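Local coordinates for catalytic domain of the nuclear inclusion protein A (nia) (Tobacco etch virus, PDB 1LVM), which acts as a chymotrypsin-type cysteine protease of the virus, held here in complex with its peptide product, at residues C27-T38 and L55-Q66. The protein carries 1 engineered substitution. Sequence-based numbering, arbitrary orientation.
Sequences CHLTNESDGHTT and LFRRNNGTLLVQ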
loop_
_atom_site.group_PDB
_atom_site.type_symbol
_atom_site.label_atom_id
_atom_site.label_comp_id
_atom_site.label_asym_id
_atom_site.label_seq_id
_atom_site.Cartn_x
_atom_site.Cartn_y
_atom_site.Cartn_z
ATOM N N CYS A 27 6.981 -4.498 3.072
ATOM C CA CYS A 27 6.857 -5.716 3.811
ATOM C C CYS A 27 5.730 -6.517 3.259
ATOM O O CYS A 27 4.731 -5.959 2.736
ATOM C CB CYS A 27 6.455 -5.419 5.290
ATOM S SG CYS A 27 7.603 -4.359 6.236
ATOM N N HIS A 28 5.849 -7.821 3.410
ATOM C CA HIS A 28 4.760 -8.707 2.998
ATOM C C HIS A 28 4.027 -9.099 4.285
ATOM O O HIS A 28 4.653 -9.558 5.239
ATOM C CB HIS A 28 5.231 -9.966 2.324
ATOM C CG HIS A 28 4.103 -10.689 1.655
ATOM N ND1 HIS A 28 3.743 -11.983 1.975
ATOM C CD2 HIS A 28 3.223 -10.279 0.700
ATOM C CE1 HIS A 28 2.700 -12.341 1.240
ATOM N NE2 HIS A 28 2.364 -11.327 0.460
ATOM N N LEU A 29 2.694 -8.957 4.275
ATOM C CA LEU A 29 1.861 -9.179 5.461
ATOM C C LEU A 29 0.859 -10.307 5.263
ATOM O O LEU A 29 0.158 -10.340 4.245
ATOM C CB LEU A 29 1.060 -7.873 5.730
ATOM C CG LEU A 29 1.894 -6.557 5.754
ATOM C CD1 LEU A 29 1.031 -5.340 6.021
ATOM C CD2 LEU A 29 2.927 -6.592 6.864
ATOM N N THR A 30 0.793 -11.212 6.232
ATOM C CA THR A 30 -0.169 -12.251 6.186
ATOM C C THR A 30 -0.989 -12.290 7.453
ATOM O O THR A 30 -0.472 -12.549 8.513
ATOM C CB THR A 30 0.515 -13.637 5.922
ATOM O OG1 THR A 30 1.224 -13.572 4.668
ATOM C CG2 THR A 30 -0.532 -14.751 5.900
ATOM N N ASN A 31 -2.291 -12.009 7.328
ATOM C CA ASN A 31 -3.156 -12.031 8.530
ATOM C C ASN A 31 -3.896 -13.368 8.498
ATOM O O ASN A 31 -4.756 -13.593 7.657
ATOM C CB ASN A 31 -4.146 -10.848 8.460
ATOM C CG ASN A 31 -5.182 -10.842 9.610
ATOM O OD1 ASN A 31 -5.181 -11.719 10.456
ATOM N ND2 ASN A 31 -6.013 -9.794 9.662
ATOM N N GLU A 32 -3.562 -14.254 9.429
ATOM C CA GLU A 32 -4.197 -15.547 9.440
ATOM C C GLU A 32 -5.171 -15.603 10.639
ATOM O O GLU A 32 -4.764 -15.492 11.810
ATOM C CB GLU A 32 -3.097 -16.623 9.529
ATOM C CG GLU A 32 -3.585 -18.020 9.466
ATOM C CD GLU A 32 -2.431 -19.007 9.527
ATOM O OE1 GLU A 32 -1.888 -19.216 10.635
ATOM O OE2 GLU A 32 -2.059 -19.563 8.475
ATOM N N SER A 33 -6.451 -15.769 10.335
ATOM C CA SER A 33 -7.417 -15.742 11.421
ATOM C C SER A 33 -8.694 -16.476 11.026
ATOM O O SER A 33 -9.156 -16.312 9.898
ATOM C CB SER A 33 -7.759 -14.268 11.715
ATOM O OG SER A 33 -8.654 -14.122 12.767
ATOM N N ASP A 34 -9.225 -17.286 11.943
ATOM C CA ASP A 34 -10.514 -17.951 11.737
ATOM C C ASP A 34 -10.559 -18.875 10.536
ATOM O O ASP A 34 -11.592 -18.971 9.908
ATOM C CB ASP A 34 -11.599 -16.863 11.528
ATOM C CG ASP A 34 -11.610 -15.778 12.641
ATOM O OD1 ASP A 34 -11.940 -16.129 13.798
ATOM O OD2 ASP A 34 -11.300 -14.576 12.364
ATOM N N GLY A 35 -9.468 -19.532 10.176
ATOM C CA GLY A 35 -9.547 -20.398 9.006
ATOM C C GLY A 35 -9.280 -19.648 7.711
ATOM O O GLY A 35 -9.225 -20.259 6.637
ATOM N N HIS A 36 -9.102 -18.323 7.804
ATOM C CA HIS A 36 -8.787 -17.527 6.629
ATOM C C HIS A 36 -7.348 -17.024 6.664
ATOM O O HIS A 36 -6.697 -16.964 7.716
ATOM C CB HIS A 36 -9.704 -16.314 6.504
ATOM C CG HIS A 36 -11.125 -16.670 6.177
ATOM N ND1 HIS A 36 -11.603 -16.695 4.882
ATOM C CD2 HIS A 36 -12.182 -16.918 6.977
ATOM C CE1 HIS A 36 -12.904 -16.920 4.904
ATOM N NE2 HIS A 36 -13.280 -17.058 6.163
ATOM N N THR A 37 -6.860 -16.681 5.490
ATOM C CA THR A 37 -5.541 -16.086 5.455
ATOM C C THR A 37 -5.553 -15.028 4.372
ATOM O O THR A 37 -5.943 -15.311 3.250
ATOM C CB THR A 37 -4.412 -17.135 5.248
ATOM O OG1 THR A 37 -3.169 -16.425 5.181
ATOM C CG2 THR A 37 -4.608 -17.959 3.967
ATOM N N THR A 38 -5.155 -13.798 4.716
ATOM C CA THR A 38 -5.135 -12.689 3.761
ATOM C C THR A 38 -3.719 -12.168 3.664
ATOM O O THR A 38 -3.144 -11.810 4.684
ATOM C CB THR A 38 -6.025 -11.556 4.267
ATOM O OG1 THR A 38 -7.372 -12.030 4.345
ATOM C CG2 THR A 38 -5.963 -10.346 3.364
ATOM N N LEU A 55 -6.925 -5.401 5.141
ATOM C CA LEU A 55 -6.103 -6.455 5.750
ATOM C C LEU A 55 -6.848 -6.923 7.039
ATOM O O LEU A 55 -6.698 -8.065 7.504
ATOM C CB LEU A 55 -4.759 -5.823 6.188
ATOM C CG LEU A 55 -3.800 -6.769 6.948
ATOM C CD1 LEU A 55 -3.526 -8.039 6.124
ATOM C CD2 LEU A 55 -2.485 -6.043 7.223
ATOM N N PHE A 56 -7.559 -5.985 7.641
ATOM C CA PHE A 56 -8.276 -6.242 8.908
ATOM C C PHE A 56 -9.758 -6.579 8.785
ATOM O O PHE A 56 -10.536 -6.250 9.652
ATOM C CB PHE A 56 -8.045 -5.063 9.882
ATOM C CG PHE A 56 -6.644 -5.016 10.375
ATOM C CD1 PHE A 56 -6.209 -5.915 11.343
ATOM C CD2 PHE A 56 -5.741 -4.113 9.850
ATOM C CE1 PHE A 56 -4.870 -5.904 11.792
ATOM C CE2 PHE A 56 -4.396 -4.086 10.287
ATOM C CZ PHE A 56 -3.959 -4.964 11.247
ATOM N N ARG A 57 -10.122 -7.214 7.675
ATOM C CA ARG A 57 -11.472 -7.757 7.464
ATOM C C ARG A 57 -11.687 -8.589 8.719
ATOM O O ARG A 57 -12.781 -8.623 9.279
ATOM C CB ARG A 57 -11.485 -8.658 6.202
ATOM C CG ARG A 57 -12.751 -9.525 5.979
ATOM C CD ARG A 57 -14.014 -8.734 6.140
ATOM N NE ARG A 57 -15.178 -9.636 6.064
ATOM C CZ ARG A 57 -15.890 -10.019 7.124
ATOM N NH1 ARG A 57 -15.559 -9.571 8.323
ATOM N NH2 ARG A 57 -16.919 -10.838 7.000
ATOM N N ARG A 58 -10.625 -9.252 9.179
ATOM C CA ARG A 58 -10.676 -10.042 10.399
ATOM C C ARG A 58 -9.578 -9.548 11.330
ATOM O O ARG A 58 -8.570 -9.038 10.875
ATOM C CB ARG A 58 -10.434 -11.518 10.060
ATOM C CG ARG A 58 -11.694 -12.068 9.359
ATOM C CD ARG A 58 -11.585 -13.471 8.815
ATOM N NE ARG A 58 -12.342 -13.536 7.560
ATOM C CZ ARG A 58 -11.848 -13.261 6.348
ATOM N NH1 ARG A 58 -10.563 -12.908 6.190
ATOM N NH2 ARG A 58 -12.642 -13.320 5.289
ATOM N N ASN A 59 -9.745 -9.699 12.631
ATOM C CA ASN A 59 -8.697 -9.286 13.551
ATOM C C ASN A 59 -8.816 -10.216 14.768
ATOM O O ASN A 59 -9.359 -9.839 15.809
ATOM C CB ASN A 59 -8.879 -7.812 13.898
ATOM C CG ASN A 59 -7.665 -7.235 14.693
ATOM O OD1 ASN A 59 -6.819 -7.971 15.187
ATOM N ND2 ASN A 59 -7.636 -5.937 14.862
ATOM N N ASN A 60 -8.301 -11.443 14.630
ATOM C CA ASN A 60 -8.497 -12.428 15.695
ATOM C C ASN A 60 -7.479 -13.556 15.528
ATOM O O ASN A 60 -7.785 -14.726 15.766
ATOM C CB ASN A 60 -9.960 -12.930 15.567
ATOM C CG ASN A 60 -10.354 -13.873 16.676
ATOM O OD1 ASN A 60 -10.015 -13.616 17.805
ATOM N ND2 ASN A 60 -11.030 -14.997 16.339
ATOM N N GLY A 61 -6.274 -13.209 15.083
ATOM C CA GLY A 61 -5.280 -14.246 14.822
ATOM C C GLY A 61 -3.896 -13.709 14.893
ATOM O O GLY A 61 -3.580 -12.979 15.843
ATOM N N THR A 62 -3.076 -14.076 13.897
ATOM C CA THR A 62 -1.672 -13.716 13.878
ATOM C C THR A 62 -1.296 -12.880 12.655
ATOM O O THR A 62 -1.960 -12.919 11.648
ATOM C CB THR A 62 -0.763 -14.979 13.854
ATOM O OG1 THR A 62 -0.961 -15.712 12.612
ATOM C CG2 THR A 62 -1.117 -15.902 15.044
ATOM N N LEU A 63 -0.220 -12.113 12.769
ATOM C CA LEU A 63 0.232 -11.352 11.591
ATOM C C LEU A 63 1.674 -11.695 11.293
ATOM O O LEU A 63 2.558 -11.433 12.137
ATOM C CB LEU A 63 0.146 -9.828 11.810
ATOM C CG LEU A 63 0.530 -8.999 10.568
ATOM C CD1 LEU A 63 -0.568 -9.216 9.442
ATOM C CD2 LEU A 63 0.604 -7.507 10.906
ATOM N N LEU A 64 1.930 -12.275 10.114
ATOM C CA LEU A 64 3.339 -12.590 9.756
ATOM C C LEU A 64 3.833 -11.398 8.952
ATOM O O LEU A 64 3.183 -10.991 7.990
ATOM C CB LEU A 64 3.400 -13.824 8.890
ATOM C CG LEU A 64 4.774 -14.466 8.647
ATOM C CD1 LEU A 64 5.409 -14.904 9.982
ATOM C CD2 LEU A 64 4.572 -15.686 7.769
ATOM N N VAL A 65 4.997 -10.860 9.314
ATOM C CA VAL A 65 5.522 -9.679 8.607
ATOM C C VAL A 65 6.907 -9.980 8.051
ATOM O O VAL A 65 7.849 -10.179 8.812
ATOM C CB VAL A 65 5.698 -8.520 9.542
ATOM C CG1 VAL A 65 6.252 -7.309 8.761
ATOM C CG2 VAL A 65 4.355 -8.156 10.199
ATOM N N GLN A 66 6.991 -10.071 6.737
ATOM C CA GLN A 66 8.264 -10.343 6.067
ATOM C C GLN A 66 8.883 -9.013 5.590
ATOM O O GLN A 66 8.230 -8.263 4.878
ATOM C CB GLN A 66 8.041 -11.300 4.902
ATOM C CG GLN A 66 9.373 -11.479 4.177
ATOM C CD GLN A 66 9.516 -12.805 3.503
ATOM O OE1 GLN A 66 8.529 -13.358 2.988
ATOM N NE2 GLN A 66 10.767 -13.339 3.492
HETATM O O HOH W 1 3.687 -12.431 5.251
HETATM O O HOH W 2 -0.043 -14.981 10.179
HETATM O O HOH W 3 -7.586 -13.217 7.472
HETATM O O HOH W 4 -6.620 -11.536 12.524
HETATM O O HOH W 5 -1.946 -18.232 12.889
HETATM O O HOH W 6 -8.198 -17.405 14.475
#
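Asn31, Leu29 and their neighbours on strand 27-33 pair antiparallel with strand 62-66, within the N-terminal beta barrel of this chymotrypsin-type fold. His28, Thr30 and Glu32 form hydrogen-bonded pairs with Gln66, Leu64 and Thr62, each with two backbone bonds. Leu29 and Asn31 sit in the non-hydrogen-bonded pairs, opposite Val65 and Leu63. Around Leu29 and Val65 the contact is apolar: CD2 of Leu29 lies alongside Val65 CG1 at 3.9 Å. Leu29 and Leu55 cross at about a right angle, CD1 of Leu29 touching CD2 of Leu55. Ile49 of strand 48-51 packs on both Leu29 and Val65.

Asn31, buried on the same face, is polar. With CG anti to the backbone N (chi1 175°), its amide reaches the backbone of 55-58. ND2 donates to Leu55 O at 2.8 Å and to Arg58 O at 2.9 Å. The second bond comes from above the carbonyl plane of Arg58. A water links Asn31 OD1 to Asn60 N.

The type I' turn from Ser33 to His36 meets the loop before strand 62-66. The guanidinium of Arg58 lies flat on the His36 ring, centres 3.6 Å apart and planes at 6°. Arg57 CG lies over the other face of the guanidinium. Asn60 ND2 donates to Asp34 OD1 at 2.9 Å on the syn side, tilted somewhat out of the carboxylate plane. Ser33 OG donates to Asp34 OD2 at 2.7 Å, from above that plane.

On the opposite face of the sheet, one water bridges Thr30 OG1 and Leu64 O, and Thr30 OG1 also bonds to Ser39. Leu64 packs on an apolar side chain of the bound peptide. Thus Asn31 and the turn extend the strand pairing: both Asn31 amide hydrogens are used, which fixes its rotation, while Asp34 is gripped through both carboxylate oxygens.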